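Local coordinates for protein EccC5 (Mycobacterium xenopi RIVM700367, PDB 7B9F) that is probably the FtsK/SpoIIIE-type P-loop ATPase component of the mycobacterial ESX-5 type VII secretion system, thought to power protein export across the inner membrane, at residues Ser124-Pro136 and Asn159-Glu173. Numbering follows the deposited sequence.
Sequences SMDANYRWFHPAP and NFGVVRVGVGMTRPE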
# COMPACT_ATOMS: atom_id res chain seq x y z
N SER C 124 -7.18 9.08 -27.87
CA SER C 124 -7.71 8.34 -29.01
C SER C 124 -6.59 7.77 -29.87
O SER C 124 -6.62 6.59 -30.24
CB SER C 124 -8.60 9.25 -29.85
OG SER C 124 -8.93 8.61 -31.07
N MET C 125 -5.58 8.59 -30.15
CA MET C 125 -4.49 8.12 -31.01
C MET C 125 -3.63 7.08 -30.30
O MET C 125 -3.12 6.14 -30.93
CB MET C 125 -3.68 9.32 -31.51
CG MET C 125 -2.56 8.97 -32.45
SD MET C 125 -1.71 10.45 -33.00
CE MET C 125 -0.85 10.92 -31.51
N ASP C 126 -3.46 7.23 -28.98
CA ASP C 126 -2.78 6.22 -28.18
C ASP C 126 -3.48 4.87 -28.26
O ASP C 126 -2.84 3.84 -28.47
CB ASP C 126 -2.73 6.67 -26.72
CG ASP C 126 -2.00 5.70 -25.83
OD1 ASP C 126 -1.24 4.85 -26.33
OD2 ASP C 126 -2.21 5.75 -24.60
N ALA C 127 -4.79 4.87 -28.04
CA ALA C 127 -5.55 3.63 -28.12
C ALA C 127 -5.45 3.02 -29.50
O ALA C 127 -5.33 1.80 -29.64
CB ALA C 127 -7.01 3.87 -27.75
N ASN C 128 -5.43 3.86 -30.54
CA ASN C 128 -5.31 3.34 -31.89
C ASN C 128 -3.97 2.65 -32.10
O ASN C 128 -3.93 1.48 -32.51
CB ASN C 128 -5.48 4.47 -32.90
CG ASN C 128 -5.30 3.99 -34.31
OD1 ASN C 128 -6.10 3.22 -34.81
ND2 ASN C 128 -4.25 4.45 -34.96
N TYR C 129 -2.87 3.33 -31.78
CA TYR C 129 -1.56 2.72 -32.01
C TYR C 129 -1.35 1.47 -31.18
O TYR C 129 -0.86 0.46 -31.69
CB TYR C 129 -0.44 3.72 -31.72
CG TYR C 129 -0.23 4.69 -32.84
CD1 TYR C 129 -0.75 4.46 -34.09
CD2 TYR C 129 0.52 5.84 -32.65
CE1 TYR C 129 -0.56 5.33 -35.11
CE2 TYR C 129 0.72 6.72 -33.67
CZ TYR C 129 0.17 6.46 -34.90
OH TYR C 129 0.37 7.34 -35.93
N ARG C 130 -1.75 1.49 -29.91
CA ARG C 130 -1.50 0.30 -29.11
C ARG C 130 -2.49 -0.81 -29.40
O ARG C 130 -2.24 -1.96 -29.02
CB ARG C 130 -1.47 0.64 -27.63
CG ARG C 130 -0.28 1.49 -27.34
CD ARG C 130 -0.02 1.65 -25.87
NE ARG C 130 1.36 2.04 -25.70
CZ ARG C 130 1.73 3.30 -25.55
NH1 ARG C 130 0.83 4.26 -25.50
NH2 ARG C 130 3.01 3.60 -25.42
N TRP C 131 -3.61 -0.51 -30.05
CA TRP C 131 -4.35 -1.56 -30.72
C TRP C 131 -3.52 -2.17 -31.82
O TRP C 131 -3.42 -3.39 -31.94
CB TRP C 131 -5.65 -1.00 -31.28
CG TRP C 131 -6.48 -2.00 -32.01
CD1 TRP C 131 -6.43 -2.29 -33.34
CD2 TRP C 131 -7.49 -2.84 -31.46
NE1 TRP C 131 -7.35 -3.26 -33.64
CE2 TRP C 131 -8.01 -3.62 -32.50
CE3 TRP C 131 -8.00 -3.01 -30.17
CZ2 TRP C 131 -9.01 -4.55 -32.31
CZ3 TRP C 131 -8.99 -3.94 -29.98
CH2 TRP C 131 -9.49 -4.70 -31.04
N PHE C 132 -2.90 -1.33 -32.64
CA PHE C 132 -2.29 -1.86 -33.84
C PHE C 132 -0.87 -2.37 -33.59
O PHE C 132 -0.37 -3.17 -34.38
CB PHE C 132 -2.31 -0.78 -34.92
CG PHE C 132 -3.64 -0.66 -35.60
CD1 PHE C 132 -4.64 0.11 -35.06
CD2 PHE C 132 -3.91 -1.33 -36.74
CE1 PHE C 132 -5.86 0.22 -35.67
CE2 PHE C 132 -5.13 -1.22 -37.36
CZ PHE C 132 -6.10 -0.45 -36.82
N HIS C 133 -0.23 -1.93 -32.52
CA HIS C 133 1.17 -2.27 -32.24
C HIS C 133 1.37 -2.50 -30.75
O HIS C 133 1.72 -1.58 -30.01
CB HIS C 133 2.11 -1.17 -32.71
CG HIS C 133 2.07 -0.95 -34.19
ND1 HIS C 133 2.46 -1.91 -35.08
CD2 HIS C 133 1.70 0.13 -34.92
CE1 HIS C 133 2.33 -1.44 -36.31
NE2 HIS C 133 1.87 -0.21 -36.24
N PRO C 134 1.19 -3.73 -30.28
CA PRO C 134 1.32 -4.00 -28.85
C PRO C 134 2.78 -4.05 -28.43
O PRO C 134 3.69 -4.06 -29.26
CB PRO C 134 0.66 -5.37 -28.69
CG PRO C 134 -0.01 -5.65 -29.99
CD PRO C 134 0.77 -4.92 -31.02
N ALA C 135 2.99 -4.07 -27.12
CA ALA C 135 4.32 -4.28 -26.59
C ALA C 135 4.79 -5.70 -26.92
O ALA C 135 3.98 -6.62 -26.99
CB ALA C 135 4.33 -4.07 -25.08
N PRO C 136 6.09 -5.89 -27.16
CA PRO C 136 6.57 -7.23 -27.54
C PRO C 136 6.36 -8.27 -26.48
O PRO C 136 6.24 -9.46 -26.79
CB PRO C 136 8.06 -7.00 -27.81
CG PRO C 136 8.18 -5.56 -28.04
CD PRO C 136 7.17 -4.90 -27.18
N ASN C 159 -0.87 -0.16 -42.28
CA ASN C 159 0.02 -0.82 -41.34
C ASN C 159 0.57 -2.16 -41.80
O ASN C 159 1.08 -2.89 -40.96
CB ASN C 159 -0.66 -1.03 -39.99
CG ASN C 159 -0.74 0.22 -39.18
OD1 ASN C 159 0.27 0.71 -38.67
ND2 ASN C 159 -1.94 0.73 -39.00
N PHE C 160 0.44 -2.52 -43.08
CA PHE C 160 0.97 -3.81 -43.52
C PHE C 160 2.47 -3.92 -43.37
O PHE C 160 2.98 -4.96 -42.96
CB PHE C 160 0.62 -4.10 -44.98
CG PHE C 160 1.17 -5.40 -45.46
CD1 PHE C 160 0.59 -6.59 -45.09
CD2 PHE C 160 2.29 -5.43 -46.27
CE1 PHE C 160 1.11 -7.78 -45.53
CE2 PHE C 160 2.81 -6.62 -46.70
CZ PHE C 160 2.22 -7.80 -46.33
N GLY C 161 3.21 -2.89 -43.74
CA GLY C 161 4.64 -3.10 -43.73
C GLY C 161 5.33 -2.74 -42.46
O GLY C 161 6.49 -3.09 -42.28
N VAL C 162 4.63 -2.09 -41.54
CA VAL C 162 5.29 -1.30 -40.51
C VAL C 162 5.24 -2.07 -39.20
O VAL C 162 4.27 -2.77 -38.91
CB VAL C 162 4.63 0.08 -40.41
CG1 VAL C 162 3.22 0.01 -39.89
CG2 VAL C 162 5.46 0.99 -39.62
N VAL C 163 6.34 -2.02 -38.45
CA VAL C 163 6.48 -2.78 -37.22
C VAL C 163 6.99 -1.88 -36.11
O VAL C 163 7.69 -0.89 -36.35
CB VAL C 163 7.40 -4.00 -37.38
CG1 VAL C 163 6.97 -4.82 -38.55
CG2 VAL C 163 8.83 -3.58 -37.56
N ARG C 164 6.63 -2.22 -34.88
CA ARG C 164 7.02 -1.44 -33.73
C ARG C 164 8.48 -1.71 -33.39
O ARG C 164 8.94 -2.85 -33.48
CB ARG C 164 6.14 -1.78 -32.53
CG ARG C 164 6.51 -1.08 -31.25
CD ARG C 164 5.62 -1.52 -30.13
NE ARG C 164 6.22 -1.24 -28.84
CZ ARG C 164 5.52 -1.03 -27.74
NH1 ARG C 164 4.20 -1.08 -27.79
NH2 ARG C 164 6.12 -0.77 -26.60
N VAL C 165 9.19 -0.66 -33.01
CA VAL C 165 10.57 -0.81 -32.58
C VAL C 165 10.80 -0.26 -31.17
O VAL C 165 11.74 -0.70 -30.50
CB VAL C 165 11.53 -0.13 -33.59
CG1 VAL C 165 11.40 1.36 -33.54
CG2 VAL C 165 12.96 -0.57 -33.39
N GLY C 166 9.94 0.61 -30.67
CA GLY C 166 10.13 1.13 -29.34
C GLY C 166 9.03 2.11 -29.00
O GLY C 166 7.96 2.07 -29.60
N VAL C 167 9.30 2.98 -28.04
CA VAL C 167 8.37 4.03 -27.66
C VAL C 167 9.08 5.38 -27.73
O VAL C 167 10.29 5.47 -27.53
CB VAL C 167 7.77 3.81 -26.26
CG1 VAL C 167 6.95 2.56 -26.25
CG2 VAL C 167 8.87 3.70 -25.25
N GLY C 168 8.31 6.42 -28.02
CA GLY C 168 8.91 7.73 -28.18
C GLY C 168 7.86 8.78 -28.48
O GLY C 168 6.67 8.56 -28.24
N MET C 169 8.31 9.91 -28.99
CA MET C 169 7.45 11.05 -29.29
C MET C 169 6.84 10.93 -30.67
O MET C 169 7.41 10.31 -31.57
CB MET C 169 8.23 12.35 -29.23
CG MET C 169 8.73 12.71 -27.88
SD MET C 169 9.59 14.28 -27.90
CE MET C 169 11.11 13.80 -28.71
N THR C 170 5.69 11.56 -30.85
CA THR C 170 5.13 11.75 -32.19
C THR C 170 4.21 12.96 -32.16
O THR C 170 3.72 13.35 -31.11
CB THR C 170 4.38 10.51 -32.68
OG1 THR C 170 4.00 10.70 -34.05
CG2 THR C 170 3.15 10.28 -31.86
N ARG C 171 4.02 13.56 -33.32
CA ARG C 171 3.16 14.73 -33.34
C ARG C 171 1.70 14.30 -33.30
O ARG C 171 1.34 13.26 -33.86
CB ARG C 171 3.44 15.60 -34.57
CG ARG C 171 3.09 14.97 -35.89
CD ARG C 171 3.25 15.97 -37.01
NE ARG C 171 3.13 15.34 -38.32
CZ ARG C 171 1.97 15.04 -38.90
NH1 ARG C 171 0.83 15.33 -38.31
NH2 ARG C 171 1.97 14.47 -40.10
N PRO C 172 0.84 15.04 -32.62
CA PRO C 172 -0.54 14.61 -32.43
C PRO C 172 -1.36 14.82 -33.70
O PRO C 172 -0.87 15.29 -34.72
CB PRO C 172 -1.03 15.51 -31.30
CG PRO C 172 -0.29 16.75 -31.52
CD PRO C 172 1.08 16.33 -31.96
N GLU C 173 -2.64 14.46 -33.61
CA GLU C 173 -3.55 14.66 -34.71
C GLU C 173 -4.14 16.05 -34.75
O GLU C 173 -4.64 16.47 -35.80
CB GLU C 173 -4.68 13.63 -34.64
CG GLU C 173 -4.28 12.20 -34.99
CD GLU C 173 -4.09 11.92 -36.47
OE1 GLU C 173 -4.48 10.81 -36.90
OE2 GLU C 173 -3.57 12.77 -37.22
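Where the long helix 97-132 ends, its exit loop packs against helix 157-160 and the start of strand 162-170, next to the outermost strand 209-214 of this chain's mixed sheet; H133 and R164 make the junction. With CG anti to the carbonyl carbon (chi1 -63°), H133 has its NE2 beside N159 OD1 and donates to it at 3.1 Å. The bond is bent at the hydrogen (143°). At the acceptor, NE2 lies above the carbonyl plane rather than on a lone pair. CE1 of H133 meets V162 O at the ring edge, 3.5 Å away, while the N159 amide packs obliquely against the F132 ring, ND2 3.6 Å from CD2. Across the loop, R164 stretches out from CG to NE. Its NH1 gives a weak hydrogen bond of 3.4 Å to H133 O, near the guanidinium plane, and A135 CA and P136 CD cover one face; NE forms a salt bridge with D398. Further back along the helix, van der Waals packing takes over: M125's extended chain brings SD to 3.7 Å from E173 CG, and the bend at chi3 (71°) turns CE onto P172 CA at 3.8 Å. E173 OE2 is salt-bridged to R381. Strand 162-170 runs alongside the last helical turns, between strands 209-214 and 392-397, with helix 227-244 packed against V163 and V165.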